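Local coordinates for protein cytolethal distending toxin subunit A (Haemophilus ducreyi, PDB 1SR4) that probably forms, together with subunit C, the heterodimer required to deliver subunit B of this genotoxin, which arrests growth and fragments chromatin in host cells, at residues F60-G65 and P197-A202; L71-L76 and L128-C133; G94-W99 and N114-T119. One frame throughout, in Å; residues are numbered along the deposited sequence.

Contact 1: residues F60-G65 and P197-A202; sequences FMTLMG and PPVLEA
The backbones of residues 60-65 and 197-202 come together at Met61 and Pro198, whose CA atoms lie 3.9 Å apart. The side chains that meet here are Thr62, against Pro197 O and Pro198, and the ring of Pro198, against Phe60 O and CB. The hydroxyl of Thr62 donates from OG1 to Pro197 O at 2.9 Å, a carbonyl that belongs to the peptide leading into Pro198. The approach is not in the carbonyl plane: OG1 sits above it, 44° out. Thr62 divides its two branches between different tasks. With OG1 placed between the backbone N and the carbonyl carbon (chi1 54°), CG2 comes out beside the backbone N and rests on Pro198 CA at 3.8 Å, with Val199 CG2 at 4.2 Å.

Thr62 and Met64 are bonded through their backbones to Ala196 and Tyr194 on strand 189-196. This is the closure of a beta-trefoil of the ricin B-type lectin family, in which strands from the beginning and the end of the domain are brought side by side. The contact therefore takes up where that pairing stops and the chain turns out of the sheet through two consecutive prolines.

At the other end, the Pro198 ring lies against the backbone of Phe60, with Pro198 CD 3.4 Å from Phe60 O. Of the Phe60 side chain only CB comes near, 4.1 Å from Pro198 CB, its ring leading away. Asn98 braces the turn, accepting from Val199 N through OD1. Other subunits meet the contact too: Leu200 O accepts from Gln143 of CdtC, Ala202 pairs antiparallel with a CdtC strand, and Arg245 of CdtB packs on both Met61 and Pro197.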
loop_
_atom_site.group_PDB
_atom_site.type_symbol
_atom_site.label_atom_id
_atom_site.label_comp_id
_atom_site.label_asym_id
_atom_site.label_seq_id
_atom_site.Cartn_x
_atom_site.Cartn_y
_atom_site.Cartn_z
ATOM N N PHE A 60 1.713 12.813 5.563
ATOM C CA PHE A 60 2.642 12.498 6.632
ATOM C C PHE A 60 2.466 11.120 7.228
ATOM O O PHE A 60 1.449 10.475 7.046
ATOM C CB PHE A 60 2.525 13.575 7.711
ATOM C CG PHE A 60 2.798 14.939 7.185
ATOM C CD1 PHE A 60 4.107 15.395 7.058
ATOM C CD2 PHE A 60 1.762 15.728 6.713
ATOM C CE1 PHE A 60 4.370 16.619 6.461
ATOM C CE2 PHE A 60 2.022 16.967 6.110
ATOM C CZ PHE A 60 3.323 17.406 5.985
ATOM N N MET A 61 3.480 10.687 7.954
ATOM C CA MET A 61 3.461 9.378 8.578
ATOM C C MET A 61 4.463 9.361 9.718
ATOM O O MET A 61 5.121 10.375 9.994
ATOM C CB MET A 61 3.838 8.327 7.529
ATOM C CG MET A 61 5.076 8.678 6.680
ATOM S SD MET A 61 6.675 8.439 7.498
ATOM C CE MET A 61 6.857 6.663 7.263
ATOM N N THR A 62 4.560 8.225 10.402
ATOM C CA THR A 62 5.571 8.074 11.435
ATOM C C THR A 62 6.339 6.782 11.159
ATOM O O THR A 62 5.853 5.884 10.461
ATOM C CB THR A 62 4.990 7.949 12.862
ATOM O OG1 THR A 62 4.025 6.890 12.886
ATOM C CG2 THR A 62 4.354 9.264 13.323
ATOM N N LEU A 63 7.554 6.719 11.685
ATOM C CA LEU A 63 8.393 5.534 11.579
ATOM C C LEU A 63 8.269 5.003 13.001
ATOM O O LEU A 63 8.727 5.647 13.958
ATOM C CB LEU A 63 9.839 5.931 11.259
ATOM C CG LEU A 63 9.961 6.538 9.855
ATOM C CD1 LEU A 63 11.357 7.116 9.615
ATOM C CD2 LEU A 63 9.631 5.449 8.839
ATOM N N MET A 64 7.616 3.855 13.142
ATOM C CA MET A 64 7.370 3.277 14.460
ATOM C C MET A 64 8.179 2.018 14.720
ATOM O O MET A 64 8.181 1.102 13.901
ATOM C CB MET A 64 5.867 2.949 14.592
ATOM C CG MET A 64 5.488 2.302 15.934
ATOM S SD MET A 64 3.789 1.622 16.000
ATOM C CE MET A 64 2.742 3.083 15.890
ATOM N N GLY A 65 8.860 1.968 15.862
ATOM C CA GLY A 65 9.631 0.784 16.199
ATOM C C GLY A 65 8.691 -0.277 16.739
ATOM O O GLY A 65 7.504 -0.014 16.978
ATOM N N PRO A 197 0.680 5.405 10.472
ATOM C CA PRO A 197 -0.059 6.664 10.321
ATOM C C PRO A 197 0.608 7.724 11.190
ATOM O O PRO A 197 1.228 7.408 12.205
ATOM C CB PRO A 197 -1.465 6.327 10.850
ATOM C CG PRO A 197 -1.563 4.810 10.686
ATOM C CD PRO A 197 -0.168 4.370 11.088
ATOM N N PRO A 198 0.486 8.995 10.800
ATOM C CA PRO A 198 1.083 10.096 11.558
ATOM C C PRO A 198 0.312 10.271 12.855
ATOM O O PRO A 198 -0.819 9.779 12.967
ATOM C CB PRO A 198 0.886 11.292 10.628
ATOM C CG PRO A 198 -0.487 11.000 10.020
ATOM C CD PRO A 198 -0.364 9.495 9.697
ATOM N N VAL A 199 0.902 10.940 13.843
ATOM C CA VAL A 199 0.146 11.195 15.058
ATOM C C VAL A 199 -0.541 12.538 14.822
ATOM O O VAL A 199 0.024 13.607 15.059
ATOM C CB VAL A 199 1.018 11.217 16.337
ATOM C CG1 VAL A 199 1.173 9.782 16.861
ATOM C CG2 VAL A 199 2.375 11.812 16.063
ATOM N N LEU A 200 -1.770 12.449 14.313
ATOM C CA LEU A 200 -2.594 13.614 13.982
ATOM C C LEU A 200 -4.063 13.252 14.176
ATOM O O LEU A 200 -4.399 12.071 14.242
ATOM C CB LEU A 200 -2.392 14.001 12.508
ATOM C CG LEU A 200 -1.024 14.494 12.002
ATOM C CD1 LEU A 200 -1.034 14.610 10.485
ATOM C CD2 LEU A 200 -0.712 15.846 12.629
ATOM N N GLU A 201 -4.930 14.265 14.278
ATOM C CA GLU A 201 -6.370 14.018 14.374
ATOM C C GLU A 201 -6.710 13.478 12.984
ATOM O O GLU A 201 -6.241 14.017 11.973
ATOM C CB GLU A 201 -7.149 15.310 14.604
ATOM C CG GLU A 201 -6.988 15.893 16.000
ATOM C CD GLU A 201 -8.091 15.442 16.942
ATOM O OE1 GLU A 201 -9.286 15.600 16.594
ATOM O OE2 GLU A 201 -7.768 14.938 18.032
ATOM N N ALA A 202 -7.511 12.418 12.944
ATOM C CA ALA A 202 -7.883 11.765 11.689
ATOM C C ALA A 202 -9.336 12.039 11.352
ATOM O O ALA A 202 -10.177 12.101 12.240
ATOM C CB ALA A 202 -7.664 10.253 11.819
#

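Contact 2: residues L71-L76 and L128-C133; sequences LTVWAL and LIHDIC
Leu71 and Val73 meet Leu128 and His130 in a buried, side-chain-mediated contact between strands 69-73 and 127-131, which belong to different two-stranded sheets. The backbones stay well apart, the closest pair of CA atoms, Val73 and His130, being 7.2 Å from each other. At the Leu71 end two leucines cross at about a right angle, and both methyls of Leu71 meet the CD1 methyl of Leu128, Leu71 CD1 at 4.0 Å. Leu82 of the neighbouring strand 82-86 packs against both leucines and against His130.

His130 has the largest share of the contact. It carries its CG between its backbone N and carbonyl carbon (chi1 66°), which sends the ring across to the other segment. Val73 CG2 sits almost over the middle of one face, 3.9 Å from the ring centroid and 13° off the normal, a CH-pi contact. The second methyl, CG1, reaches only the NE2 corner, at 3.8 Å. The carbonyls of Ala75 and Leu76 gather at the ring edge: NE2 makes a weak hydrogen bond to Ala75 O at 3.4 Å, while CE1 lies 3.2 Å from Leu76 O. The firmer polar hold is on ND1, hydrogen-bonded to Thr119 OG1; this bond, with the weak one at NE2, would restrain the ring's rotation.

Residues 74-76 open the region 74-85, inferred to mediate binding to target cells; Asp131 reaches the same region through a salt bridge to Arg79. Side chains from separate hairpins packing in a shared interior are a feature of the beta-trefoil fold of ricin-type lectins.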
loop_
_atom_site.group_PDB
_atom_site.type_symbol
_atom_site.label_atom_id
_atom_site.label_comp_id
_atom_site.label_asym_id
_atom_site.label_seq_id
_atom_site.Cartn_x
_atom_site.Cartn_y
_atom_site.Cartn_z
ATOM N N LEU A 71 10.227 7.592 15.583
ATOM C CA LEU A 71 11.432 8.365 15.308
ATOM C C LEU A 71 11.017 9.837 15.394
ATOM O O LEU A 71 10.073 10.262 14.726
ATOM C CB LEU A 71 11.958 8.085 13.907
ATOM C CG LEU A 71 13.267 8.853 13.636
ATOM C CD1 LEU A 71 14.427 8.282 14.513
ATOM C CD2 LEU A 71 13.623 8.748 12.157
ATOM N N THR A 72 11.728 10.619 16.195
ATOM C CA THR A 72 11.345 12.014 16.349
ATOM C C THR A 72 12.477 12.979 16.685
ATOM O O THR A 72 13.528 12.597 17.213
ATOM C CB THR A 72 10.298 12.134 17.472
ATOM O OG1 THR A 72 9.878 13.487 17.608
ATOM C CG2 THR A 72 10.889 11.660 18.795
ATOM N N VAL A 73 12.243 14.234 16.330
ATOM C CA VAL A 73 13.147 15.315 16.672
ATOM C C VAL A 73 12.908 15.464 18.176
ATOM O O VAL A 73 11.813 15.156 18.663
ATOM C CB VAL A 73 12.697 16.634 15.989
ATOM C CG1 VAL A 73 13.304 17.857 16.725
ATOM C CG2 VAL A 73 13.085 16.613 14.514
ATOM N N TRP A 74 13.925 15.860 18.933
ATOM C CA TRP A 74 13.707 16.104 20.358
ATOM C C TRP A 74 14.136 17.572 20.542
ATOM O O TRP A 74 13.285 18.446 20.662
ATOM C CB TRP A 74 14.528 15.165 21.249
ATOM C CG TRP A 74 14.279 15.438 22.693
ATOM C CD1 TRP A 74 13.085 15.334 23.359
ATOM C CD2 TRP A 74 15.221 15.942 23.641
ATOM N NE1 TRP A 74 13.228 15.749 24.663
ATOM C CE2 TRP A 74 14.529 16.128 24.864
ATOM C CE3 TRP A 74 16.584 16.262 23.578
ATOM C CZ2 TRP A 74 15.158 16.620 26.015
ATOM C CZ3 TRP A 74 17.212 16.755 24.727
ATOM C CH2 TRP A 74 16.497 16.927 25.925
ATOM N N ALA A 75 15.444 17.842 20.523
ATOM C CA ALA A 75 15.930 19.227 20.632
ATOM C C ALA A 75 15.642 19.827 19.262
ATOM O O ALA A 75 16.051 19.278 18.231
ATOM C CB ALA A 75 17.441 19.258 20.932
ATOM N N LEU A 76 14.941 20.951 19.253
ATOM C CA LEU A 76 14.529 21.596 18.011
ATOM C C LEU A 76 15.590 22.196 17.099
ATOM O O LEU A 76 15.390 22.246 15.889
ATOM C CB LEU A 76 13.483 22.677 18.314
ATOM C CG LEU A 76 12.218 22.258 19.072
ATOM C CD1 LEU A 76 11.310 23.486 19.264
ATOM C CD2 LEU A 76 11.477 21.172 18.299
ATOM N N LEU A 128 21.293 9.529 13.953
ATOM C CA LEU A 128 20.583 10.357 12.998
ATOM C C LEU A 128 20.382 11.738 13.598
ATOM O O LEU A 128 20.239 11.865 14.798
ATOM C CB LEU A 128 19.198 9.758 12.692
ATOM C CG LEU A 128 19.084 8.363 12.064
ATOM C CD1 LEU A 128 17.599 7.964 12.020
ATOM C CD2 LEU A 128 19.697 8.359 10.648
ATOM N N ILE A 129 20.369 12.764 12.752
ATOM C CA ILE A 129 20.108 14.127 13.210
ATOM C C ILE A 129 19.110 14.653 12.197
ATOM O O ILE A 129 18.673 13.904 11.330
ATOM C CB ILE A 129 21.378 15.017 13.151
ATOM C CG1 ILE A 129 21.856 15.152 11.699
ATOM C CG2 ILE A 129 22.463 14.447 14.066
ATOM C CD1 ILE A 129 23.054 16.098 11.514
ATOM N N HIS A 130 18.718 15.916 12.322
ATOM C CA HIS A 130 17.848 16.534 11.333
ATOM C C HIS A 130 18.583 17.817 10.939
ATOM O O HIS A 130 19.221 18.454 11.785
ATOM C CB HIS A 130 16.435 16.820 11.895
ATOM C CG HIS A 130 16.390 17.855 12.979
ATOM N ND1 HIS A 130 15.874 19.117 12.781
ATOM C CD2 HIS A 130 16.752 17.797 14.282
ATOM C CE1 HIS A 130 15.918 19.794 13.915
ATOM N NE2 HIS A 130 16.448 19.016 14.842
ATOM N N ASP A 131 18.548 18.168 9.657
ATOM C CA ASP A 131 19.224 19.374 9.176
ATOM C C ASP A 131 18.560 19.855 7.899
ATOM O O ASP A 131 17.663 19.187 7.350
ATOM C CB ASP A 131 20.714 19.097 8.911
ATOM C CG ASP A 131 21.575 20.375 8.924
ATOM O OD1 ASP A 131 21.062 21.473 9.217
ATOM O OD2 ASP A 131 22.785 20.269 8.655
ATOM N N ILE A 132 19.002 21.016 7.428
ATOM C CA ILE A 132 18.458 21.606 6.219
ATOM C C ILE A 132 18.459 20.585 5.090
ATOM O O ILE A 132 19.448 19.907 4.842
ATOM C CB ILE A 132 19.275 22.862 5.828
ATOM C CG1 ILE A 132 19.116 23.915 6.935
ATOM C CG2 ILE A 132 18.775 23.445 4.504
ATOM C CD1 ILE A 132 20.319 24.809 7.114
ATOM N N CYS A 133 17.324 20.479 4.417
ATOM C CA CYS A 133 17.169 19.535 3.324
ATOM C C CYS A 133 17.938 19.909 2.067
ATOM O O CYS A 133 18.005 21.078 1.683
ATOM C CB CYS A 133 15.690 19.404 2.964
ATOM S SG CYS A 133 14.616 18.735 4.281
#

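Contact 3: residues G94-W99 and N114-T119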
loop_
_atom_site.group_PDB
_atom_site.type_symbol
_atom_site.label_atom_id
_atom_site.label_comp_id
_atom_site.label_asym_id
_atom_site.label_seq_id
_atom_site.Cartn_x
_atom_site.Cartn_y
_atom_site.Cartn_z
ATOM N N GLY A 94 4.064 17.270 19.730
ATOM C CA GLY A 94 3.359 17.789 18.575
ATOM C C GLY A 94 3.857 17.197 17.258
ATOM O O GLY A 94 4.399 16.080 17.206
ATOM N N ASN A 95 3.696 17.957 16.186
ATOM C CA ASN A 95 4.053 17.488 14.850
ATOM C C ASN A 95 5.543 17.302 14.498
ATOM O O ASN A 95 5.865 16.982 13.338
ATOM C CB ASN A 95 3.361 18.385 13.806
ATOM C CG ASN A 95 1.837 18.396 13.954
ATOM O OD1 ASN A 95 1.256 17.562 14.659
ATOM N ND2 ASN A 95 1.180 19.339 13.272
ATOM N N ILE A 96 6.453 17.489 15.460
ATOM C CA ILE A 96 7.868 17.267 15.168
ATOM C C ILE A 96 8.092 15.743 15.092
ATOM O O ILE A 96 9.184 15.269 14.743
ATOM C CB ILE A 96 8.800 17.835 16.264
ATOM C CG1 ILE A 96 8.593 17.078 17.582
ATOM C CG2 ILE A 96 8.551 19.331 16.434
ATOM C CD1 ILE A 96 9.596 17.463 18.686
ATOM N N ARG A 97 7.037 14.992 15.418
ATOM C CA ARG A 97 7.077 13.520 15.395
ATOM C C ARG A 97 6.647 12.914 14.054
ATOM O O ARG A 97 6.812 11.712 13.832
ATOM C CB ARG A 97 6.176 12.974 16.500
ATOM C CG ARG A 97 6.660 13.320 17.908
ATOM C CD ARG A 97 5.619 12.909 18.944
ATOM N NE ARG A 97 4.364 13.622 18.727
ATOM C CZ ARG A 97 3.218 13.290 19.311
ATOM N NH1 ARG A 97 3.168 12.262 20.160
ATOM N NH2 ARG A 97 2.111 13.962 19.021
ATOM N N ASN A 98 6.107 13.748 13.167
ATOM C CA ASN A 98 5.625 13.314 11.859
ATOM C C ASN A 98 6.557 13.706 10.732
ATOM O O ASN A 98 7.156 14.771 10.757
ATOM C CB ASN A 98 4.226 13.900 11.568
ATOM C CG ASN A 98 3.201 13.474 12.589
ATOM O OD1 ASN A 98 3.134 12.302 12.956
ATOM N ND2 ASN A 98 2.392 14.422 13.058
ATOM N N TRP A 99 6.635 12.842 9.723
ATOM C CA TRP A 99 7.502 13.070 8.589
ATOM C C TRP A 99 6.780 12.822 7.280
ATOM O O TRP A 99 5.823 12.042 7.218
ATOM C CB TRP A 99 8.703 12.119 8.641
ATOM C CG TRP A 99 9.451 12.137 9.944
ATOM C CD1 TRP A 99 9.167 11.412 11.067
ATOM C CD2 TRP A 99 10.606 12.923 10.249
ATOM N NE1 TRP A 99 10.083 11.698 12.059
ATOM C CE2 TRP A 99 10.979 12.619 11.579
ATOM C CE3 TRP A 99 11.366 13.855 9.522
ATOM C CZ2 TRP A 99 12.085 13.211 12.205
ATOM C CZ3 TRP A 99 12.471 14.447 10.146
ATOM C CH2 TRP A 99 12.817 14.117 11.476
ATOM N N ASN A 114 10.583 16.712 8.050
ATOM C CA ASN A 114 9.784 16.925 9.257
ATOM C C ASN A 114 8.555 17.784 8.992
ATOM O O ASN A 114 8.654 18.827 8.346
ATOM C CB ASN A 114 10.637 17.567 10.348
ATOM C CG ASN A 114 9.996 17.455 11.719
ATOM O OD1 ASN A 114 9.346 18.387 12.202
ATOM N ND2 ASN A 114 10.161 16.296 12.346
ATOM N N GLN A 115 7.401 17.354 9.500
ATOM C CA GLN A 115 6.167 18.099 9.280
ATOM C C GLN A 115 6.209 19.492 9.863
ATOM O O GLN A 115 5.771 20.441 9.232
ATOM C CB GLN A 115 4.952 17.383 9.893
ATOM C CG GLN A 115 3.682 18.207 9.770
ATOM C CD GLN A 115 2.445 17.487 10.258
ATOM O OE1 GLN A 115 2.512 16.666 11.185
ATOM N NE2 GLN A 115 1.300 17.801 9.655
ATOM N N SER A 116 6.712 19.594 11.083
ATOM C CA SER A 116 6.760 20.864 11.785
ATOM C C SER A 116 7.923 21.762 11.424
ATOM O O SER A 116 7.735 22.948 11.173
ATOM C CB SER A 116 6.790 20.618 13.298
ATOM O OG SER A 116 6.940 21.838 14.005
ATOM N N LEU A 117 9.121 21.187 11.385
ATOM C CA LEU A 117 10.325 21.970 11.137
ATOM C C LEU A 117 10.833 22.060 9.701
ATOM O O LEU A 117 11.642 22.927 9.394
ATOM C CB LEU A 117 11.441 21.459 12.045
ATOM C CG LEU A 117 11.089 21.428 13.539
ATOM C CD1 LEU A 117 12.239 20.777 14.315
ATOM C CD2 LEU A 117 10.842 22.847 14.063
ATOM N N GLY A 118 10.371 21.173 8.828
ATOM C CA GLY A 118 10.816 21.225 7.449
ATOM C C GLY A 118 12.244 20.754 7.242
ATOM O O GLY A 118 12.780 20.875 6.144
ATOM N N THR A 119 12.875 20.235 8.285
ATOM C CA THR A 119 14.245 19.733 8.146
ATOM C C THR A 119 14.208 18.260 7.715
ATOM O O THR A 119 13.148 17.618 7.727
ATOM C CB THR A 119 15.051 19.881 9.470
ATOM O OG1 THR A 119 14.297 19.353 10.567
ATOM C CG2 THR A 119 15.349 21.354 9.752
#
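Asn114 and Gln115 form the tightly packed half of this contact, locked against Ile96, Asn98 and Trp99. The side chain of Asn114 extends with CG anti to its backbone N (chi1 -164°), bringing its amide between Ile96 and the indole. ND2 donates to Ile96 O at 2.8 Å. The oxygen lies in the plane of the Asn114 amide, whereas the nitrogen stands above the Ile96 carbonyl plane. The same ND2 hangs over one face of Trp99, 3.5 Å from CH2 near the rim, with amide and indole planes almost perpendicular (85°). Trp99 and Asn114 are also an antiparallel non-hydrogen-bonded pair, and the indole NE1 is held by Leu71 O.

Asn114 OD1 serves its own segment, taking Leu117 N at 2.9 Å in the carbonyl plane, on a lone pair. This is an Asx motif, and it shapes the turn linking strands 110-114 and 120-124 of the beta-trefoil; a separate backbone bond, Gly118 N to Asn114 O, closes the turn, with Gly118 at positive phi. Across the contact, residues 95-97 make a short 3-10 segment leading into strand 99-103.

Gln115 bonds twice to Asn98. Its backbone N donates to Asn98 O at 2.9 Å, and its extended side chain returns OE1 to Asn98 ND2, also at 2.9 Å, the donor lying almost on the line of the C=O bond (170°). Asn98 OD1 is bonded to Val199 N, so its amide is gripped at both ends.

Toward solvent the fit is looser. The amides of Asn95 and Gln115 stack nearly parallel without bonding to each other, and the CB of exposed Ser116 lies against the backbone of Asn95 and against Ile96 CG2 (3.8 Å). Leu117 CG is farther from that methyl, at 4.4 Å.

From the N-terminal side, strand 62-65 enters the domain and contact 1 later returns residues 197-202 to it, closing a loop of 131 intervening residues that spans almost the whole trefoil. Contact 2 lies inside that loop and joins strand 69-73 to strand 127-131; contact 3 lies inside contact 2, bringing 94-99 and 114-119 together across only 14 residues. The three loops are thus nested and none cross. They also touch: Leu63 O meets Leu71 N (contacts 1 and 2), Met61 N meets Trp99 O (1 and 3) and His130 ND1 meets Thr119 OG1 (2 and 3). Loops 94-99 and 114-119 and strands 69-73 and 127-131 are thereby tied to the first strand and the exit toward CdtC.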